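Local coordinates for protein Dye-decolorizing peroxidase (Irpex lacteus, PDB 7D8M) that binds heme b and probably acts as a peroxidase of the dye-decolorizing type, oxidising substrates such as dyes at the expense of hydrogen peroxide, at residues D93-K97 and W109-G115; L300-Q304 and S389-I394. All coordinates share one frame; numbering follows the deposited sequence.

Contact 1: residues D93-K97 and W109-G115; sequences DGQFK and WEEAFKG
The ring of Phe-96 leans with its edge toward the face of the Trp-109 indole, an offset edge-to-face pair whose planes stand at 62° and whose centroids, of the phenyl and the six-membered indole ring, lie 5.4 Å apart. The leading corner is CD1 of Phe-96, which comes to 3.6 Å from CZ3 of Trp-109. A second partner occupies one phenyl face: the backbone around Lys-114 and Gly-115 runs over it, with CA of Lys-114 3.8 Å from the ring centroid in a CH-pi contact and N of Gly-115 above the plane toward the rim. A chi1 of -173°, which sets CG beside the carbonyl carbon, sends the Phe-96 ring toward the inverse gamma turn centred on Lys-114. With an alanine here, the Trp-109 face is likely to lose its aromatic edge and a gap to open beneath the Lys-114 turn. No direct hydrogen bond joins the two segments; a water bridges them instead, accepting from N of Phe-96 at 2.9 Å and donating to O of Gly-115 at 2.7 Å. Beside this, Gln-95 brings OE1 to 3.7 Å from CH2 of Trp-109, its amide nearly perpendicular to the indole. That amide is held elsewhere, by Phe-221 O and Arg-222, while the indole NE1 bonds to Asp-104. The contact thus folds the loop that follows helix 95-102 back over that helix, within the alpha+beta barrel domain of the family. Trp-109 also touches Ser-99 of the helix, and both it and Gln-95 reach side chains of strand 428-438; the Phe-113 ring meets those of Phe-29 and Tyr-151 and touches Phe-221 of strand 217-226, so the loop spans elements of both four-stranded sheets.

Contact 2: residues L300-Q304 and S389-I394; sequences LATDQ and SKGPSI
The side chain of Lys-390 turns at chi2 (-51°), passes the carbonyl of Ala-301 and delivers NZ to O of Leu-300, 2.9 Å away. In Ile-394, CG1 lies anti to the carbonyl carbon (chi1 -66°) and the chain then runs extended, which carries CD1 against O of Ala-301 and CA and CG2 of Thr-302. The ammonium group approaches the Leu-300 carbonyl from above its plane, 42° out of it, rather than on a lone pair. Its charge is answered by a salt bridge to Asp-320 of helix 319-323, so NZ ties loop 300-304 and that helix to the same lysine. One residue on, the backbone takes over: N of Gly-391 donates to O of Ala-301 at 2.9 Å, a somewhat bent bond. The methylene groups of Lys-390 pass close to that same oxygen, CB coming to 3.3 Å from O of Ala-301.

These bonds join two loops near the protein surface, one leading to helix 312-316, which includes the axial heme ligand His-312, and the other following helix 373-381. Gly-391 is also the first residue of a type I beta turn ending at Ile-394, closed by the bond from Ile-394 N to Gly-391 O. The turn brings Ile-394 back against loop 300-304. Gly-391 carries no side chain at a place where a CB would come too close to CD1 of Ile-394. The two side chains of the apolar part, Thr-302 and Ile-394, cross at about a right angle, with CG2 of Thr-302 3.7 Å from CD1 of Ile-394. The other branch of Ile-394 ends in CG2, 3.7 Å from NE2 of Gln-304; the two side chains run past each other in opposite directions, and Gln-304 OE1 accepts from Phe-309 N.

Overall arrangement
The two contacts lie far apart in the chain, with centres about 38 Å from each other and nearest atoms about 28 Å apart, and follow one another in sequence. Contact 1 is partly buried and joins helix 95-102 to the loop that follows it; its direct contacts are aromatic and van der Waals, and its polar link passes through a water. Contact 2 is a surface contact between loops with 84 residues between them, relying on direct hydrogen bonds to backbone carbonyls, with a small apolar patch beside them. They share no helix or strand: contact 1 borders strands 217-226 and 428-438, whereas contact 2 adjoins helices 312-316 and 319-323.

Contact 1: residues D93-K97 and W109-G115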
loop_
_atom_site.group_PDB
_atom_site.type_symbol
_atom_site.label_atom_id
_atom_site.label_comp_id
_atom_site.label_asym_id
_atom_site.label_seq_id
_atom_site.Cartn_x
_atom_site.Cartn_y
_atom_site.Cartn_z
ATOM N N ASP A 93 -10.838 -5.796 -15.012
ATOM C CA ASP A 93 -9.846 -6.627 -15.683
ATOM C C ASP A 93 -9.260 -7.676 -14.748
ATOM O O ASP A 93 -8.902 -8.778 -15.194
ATOM C CB ASP A 93 -8.709 -5.750 -16.225
ATOM C CG ASP A 93 -9.014 -5.155 -17.591
ATOM O OD1 ASP A 93 -10.026 -5.554 -18.211
ATOM O OD2 ASP A 93 -8.236 -4.279 -18.040
ATOM N N GLY A 94 -9.109 -7.342 -13.468
ATOM C CA GLY A 94 -8.382 -8.211 -12.556
ATOM C C GLY A 94 -6.894 -7.949 -12.654
ATOM O O GLY A 94 -6.416 -7.518 -13.706
ATOM N N GLN A 95 -6.150 -8.208 -11.576
ATOM C CA GLN A 95 -4.747 -7.807 -11.542
ATOM C C GLN A 95 -3.885 -8.678 -12.443
ATOM O O GLN A 95 -2.870 -8.205 -12.973
ATOM C CB GLN A 95 -4.221 -7.839 -10.103
ATOM C CG GLN A 95 -2.832 -7.183 -9.919
ATOM C CD GLN A 95 -2.342 -7.275 -8.479
ATOM O OE1 GLN A 95 -1.347 -7.933 -8.199
ATOM N NE2 GLN A 95 -3.054 -6.626 -7.561
ATOM N N PHE A 96 -4.270 -9.938 -12.642
ATOM C CA PHE A 96 -3.470 -10.822 -13.481
ATOM C C PHE A 96 -3.461 -10.332 -14.920
ATOM O O PHE A 96 -2.401 -10.220 -15.549
ATOM C CB PHE A 96 -4.016 -12.246 -13.408
ATOM C CG PHE A 96 -3.158 -13.258 -14.095
ATOM C CD1 PHE A 96 -1.850 -13.468 -13.686
ATOM C CD2 PHE A 96 -3.661 -14.011 -15.145
ATOM C CE1 PHE A 96 -1.055 -14.405 -14.313
ATOM C CE2 PHE A 96 -2.877 -14.955 -15.776
ATOM C CZ PHE A 96 -1.569 -15.151 -15.360
ATOM N N LYS A 97 -4.648 -10.046 -15.457
ATOM C CA LYS A 97 -4.743 -9.470 -16.789
ATOM C C LYS A 97 -4.010 -8.136 -16.853
ATOM O O LYS A 97 -3.240 -7.884 -17.787
ATOM C CB LYS A 97 -6.214 -9.302 -17.173
ATOM C CG LYS A 97 -6.437 -8.580 -18.484
ATOM C CD LYS A 97 -7.918 -8.437 -18.778
ATOM C CE LYS A 97 -8.147 -7.794 -20.139
ATOM N NZ LYS A 97 -9.603 -7.706 -20.458
ATOM N N TRP A 109 4.736 -14.982 -9.745
ATOM C CA TRP A 109 3.477 -14.858 -9.017
ATOM C C TRP A 109 3.158 -16.129 -8.241
ATOM O O TRP A 109 3.403 -17.242 -8.716
ATOM C CB TRP A 109 2.324 -14.570 -9.975
ATOM C CG TRP A 109 2.142 -13.147 -10.291
ATOM C CD1 TRP A 109 3.125 -12.227 -10.526
ATOM C CD2 TRP A 109 0.900 -12.455 -10.426
ATOM N NE1 TRP A 109 2.568 -11.004 -10.801
ATOM C CE2 TRP A 109 1.202 -11.116 -10.741
ATOM C CE3 TRP A 109 -0.440 -12.833 -10.299
ATOM C CZ2 TRP A 109 0.212 -10.152 -10.927
ATOM C CZ3 TRP A 109 -1.422 -11.875 -10.490
ATOM C CH2 TRP A 109 -1.089 -10.552 -10.799
ATOM N N GLU A 110 2.610 -15.955 -7.037
ATOM C CA GLU A 110 1.945 -17.061 -6.361
ATOM C C GLU A 110 0.892 -17.658 -7.282
ATOM O O GLU A 110 0.133 -16.933 -7.927
ATOM C CB GLU A 110 1.282 -16.587 -5.067
ATOM C CG GLU A 110 2.233 -15.983 -4.053
ATOM C CD GLU A 110 3.173 -17.004 -3.424
ATOM O OE1 GLU A 110 2.820 -18.206 -3.374
ATOM O OE2 GLU A 110 4.275 -16.586 -2.989
ATOM N N GLU A 111 0.842 -18.991 -7.331
ATOM C CA GLU A 111 -0.005 -19.661 -8.313
ATOM C C GLU A 111 -1.472 -19.276 -8.156
ATOM O O GLU A 111 -2.168 -19.044 -9.152
ATOM C CB GLU A 111 0.169 -21.176 -8.199
ATOM C CG GLU A 111 -0.627 -21.967 -9.216
ATOM C CD GLU A 111 -0.194 -21.679 -10.646
ATOM O OE1 GLU A 111 0.995 -21.343 -10.858
ATOM O OE2 GLU A 111 -1.042 -21.793 -11.560
ATOM N N ALA A 112 -1.960 -19.187 -6.911
ATOM C CA ALA A 112 -3.373 -18.908 -6.674
ATOM C C ALA A 112 -3.834 -17.607 -7.317
ATOM O O ALA A 112 -5.026 -17.465 -7.618
ATOM C CB ALA A 112 -3.661 -18.865 -5.170
ATOM N N PHE A 113 -2.932 -16.659 -7.539
ATOM C CA PHE A 113 -3.311 -15.383 -8.129
ATOM C C PHE A 113 -3.292 -15.392 -9.653
ATOM O O PHE A 113 -3.789 -14.437 -10.270
ATOM C CB PHE A 113 -2.378 -14.272 -7.626
ATOM C CG PHE A 113 -2.541 -13.956 -6.173
ATOM C CD1 PHE A 113 -3.780 -13.599 -5.665
ATOM C CD2 PHE A 113 -1.461 -14.015 -5.316
ATOM C CE1 PHE A 113 -3.943 -13.313 -4.321
ATOM C CE2 PHE A 113 -1.613 -13.730 -3.965
ATOM C CZ PHE A 113 -2.860 -13.381 -3.470
ATOM N N LYS A 114 -2.731 -16.434 -10.271
ATOM C CA LYS A 114 -2.469 -16.425 -11.711
ATOM C C LYS A 114 -3.741 -16.809 -12.465
ATOM O O LYS A 114 -3.851 -17.853 -13.112
ATOM C CB LYS A 114 -1.302 -17.342 -12.046
ATOM C CG LYS A 114 -0.019 -16.949 -11.330
ATOM C CD LYS A 114 1.144 -17.842 -11.712
ATOM C CE LYS A 114 1.713 -17.445 -13.067
ATOM N NZ LYS A 114 2.962 -18.198 -13.350
ATOM N N GLY A 115 -4.715 -15.923 -12.375
ATOM C CA GLY A 115 -5.960 -16.115 -13.085
ATOM C C GLY A 115 -7.045 -15.277 -12.442
ATOM O O GLY A 115 -6.782 -14.191 -11.924
HETATM O O HOH W 1 -6.703 -11.455 -11.953
#

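Contact 2: residues L300-Q304 and S389-I394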
loop_
_atom_site.group_PDB
_atom_site.type_symbol
_atom_site.label_atom_id
_atom_site.label_comp_id
_atom_site.label_asym_id
_atom_site.label_seq_id
_atom_site.Cartn_x
_atom_site.Cartn_y
_atom_site.Cartn_z
ATOM N N LEU A 300 12.818 24.307 -7.627
ATOM C CA LEU A 300 12.118 23.023 -7.685
ATOM C C LEU A 300 12.391 22.283 -8.983
ATOM O O LEU A 300 12.301 21.052 -9.026
ATOM C CB LEU A 300 10.605 23.230 -7.542
ATOM C CG LEU A 300 10.033 23.362 -6.147
ATOM C CD1 LEU A 300 8.552 23.674 -6.226
ATOM C CD2 LEU A 300 10.274 22.079 -5.389
ATOM N N ALA A 301 12.700 23.012 -10.056
ATOM C CA ALA A 301 12.934 22.379 -11.346
ATOM C C ALA A 301 14.276 21.668 -11.430
ATOM O O ALA A 301 14.435 20.804 -12.298
ATOM C CB ALA A 301 12.848 23.411 -12.474
ATOM N N THR A 302 15.257 22.017 -10.579
ATOM C CA THR A 302 16.602 21.451 -10.721
ATOM C C THR A 302 17.231 20.910 -9.441
ATOM O O THR A 302 18.115 20.053 -9.544
ATOM C CB THR A 302 17.585 22.484 -11.322
ATOM O OG1 THR A 302 17.725 23.592 -10.430
ATOM C CG2 THR A 302 17.112 22.981 -12.686
ATOM N N ASP A 303 16.818 21.354 -8.259
ATOM C CA ASP A 303 17.569 21.079 -7.037
ATOM C C ASP A 303 17.231 19.697 -6.476
ATOM O O ASP A 303 16.167 19.500 -5.882
ATOM C CB ASP A 303 17.277 22.151 -5.994
ATOM C CG ASP A 303 18.165 22.027 -4.768
ATOM O OD1 ASP A 303 19.207 21.335 -4.833
ATOM O OD2 ASP A 303 17.823 22.637 -3.738
ATOM N N GLN A 304 18.167 18.755 -6.596
ATOM C CA GLN A 304 18.027 17.460 -5.946
ATOM C C GLN A 304 18.970 17.292 -4.765
ATOM O O GLN A 304 19.211 16.157 -4.337
ATOM C CB GLN A 304 18.258 16.335 -6.946
ATOM C CG GLN A 304 17.473 16.498 -8.229
ATOM C CD GLN A 304 17.618 15.296 -9.124
ATOM O OE1 GLN A 304 17.038 14.245 -8.855
ATOM N NE2 GLN A 304 18.402 15.439 -10.198
ATOM N N SER A 389 8.244 18.551 -15.659
ATOM C CA SER A 389 8.439 19.955 -15.277
ATOM C C SER A 389 9.844 20.237 -14.759
ATOM O O SER A 389 10.099 21.368 -14.313
ATOM C CB SER A 389 7.444 20.463 -14.219
ATOM O OG SER A 389 7.712 19.903 -12.943
ATOM N N LYS A 390 10.755 19.269 -14.778
ATOM C CA LYS A 390 12.104 19.537 -14.310
ATOM C C LYS A 390 12.955 20.031 -15.481
ATOM O O LYS A 390 12.489 20.122 -16.621
ATOM C CB LYS A 390 12.696 18.293 -13.645
ATOM C CG LYS A 390 11.773 17.662 -12.599
ATOM C CD LYS A 390 11.297 18.717 -11.602
ATOM C CE LYS A 390 10.637 18.088 -10.394
ATOM N NZ LYS A 390 10.246 19.088 -9.372
ATOM N N GLY A 391 14.215 20.360 -15.201
ATOM C CA GLY A 391 15.116 20.823 -16.232
ATOM C C GLY A 391 15.218 19.836 -17.376
ATOM O O GLY A 391 15.366 18.628 -17.162
ATOM N N PRO A 392 15.166 20.339 -18.619
ATOM C CA PRO A 392 15.043 19.440 -19.785
ATOM C C PRO A 392 16.172 18.435 -19.929
ATOM O O PRO A 392 15.962 17.372 -20.524
ATOM C CB PRO A 392 15.011 20.405 -20.981
ATOM C CG PRO A 392 14.717 21.744 -20.416
ATOM C CD PRO A 392 15.216 21.760 -19.008
ATOM N N SER A 393 17.363 18.726 -19.413
ATOM C CA SER A 393 18.473 17.786 -19.510
ATOM C C SER A 393 18.618 16.905 -18.278
ATOM O O SER A 393 19.476 16.014 -18.264
ATOM C CB SER A 393 19.784 18.547 -19.760
ATOM O OG SER A 393 20.267 19.106 -18.546
ATOM N N ILE A 394 17.814 17.138 -17.246
ATOM C CA ILE A 394 17.941 16.414 -15.984
ATOM C C ILE A 394 17.358 15.017 -16.173
ATOM O O ILE A 394 16.160 14.862 -16.412
ATOM C CB ILE A 394 17.250 17.160 -14.839
ATOM C CG1 ILE A 394 17.977 18.483 -14.560
ATOM C CG2 ILE A 394 17.208 16.293 -13.581
ATOM C CD1 ILE A 394 17.235 19.375 -13.574
#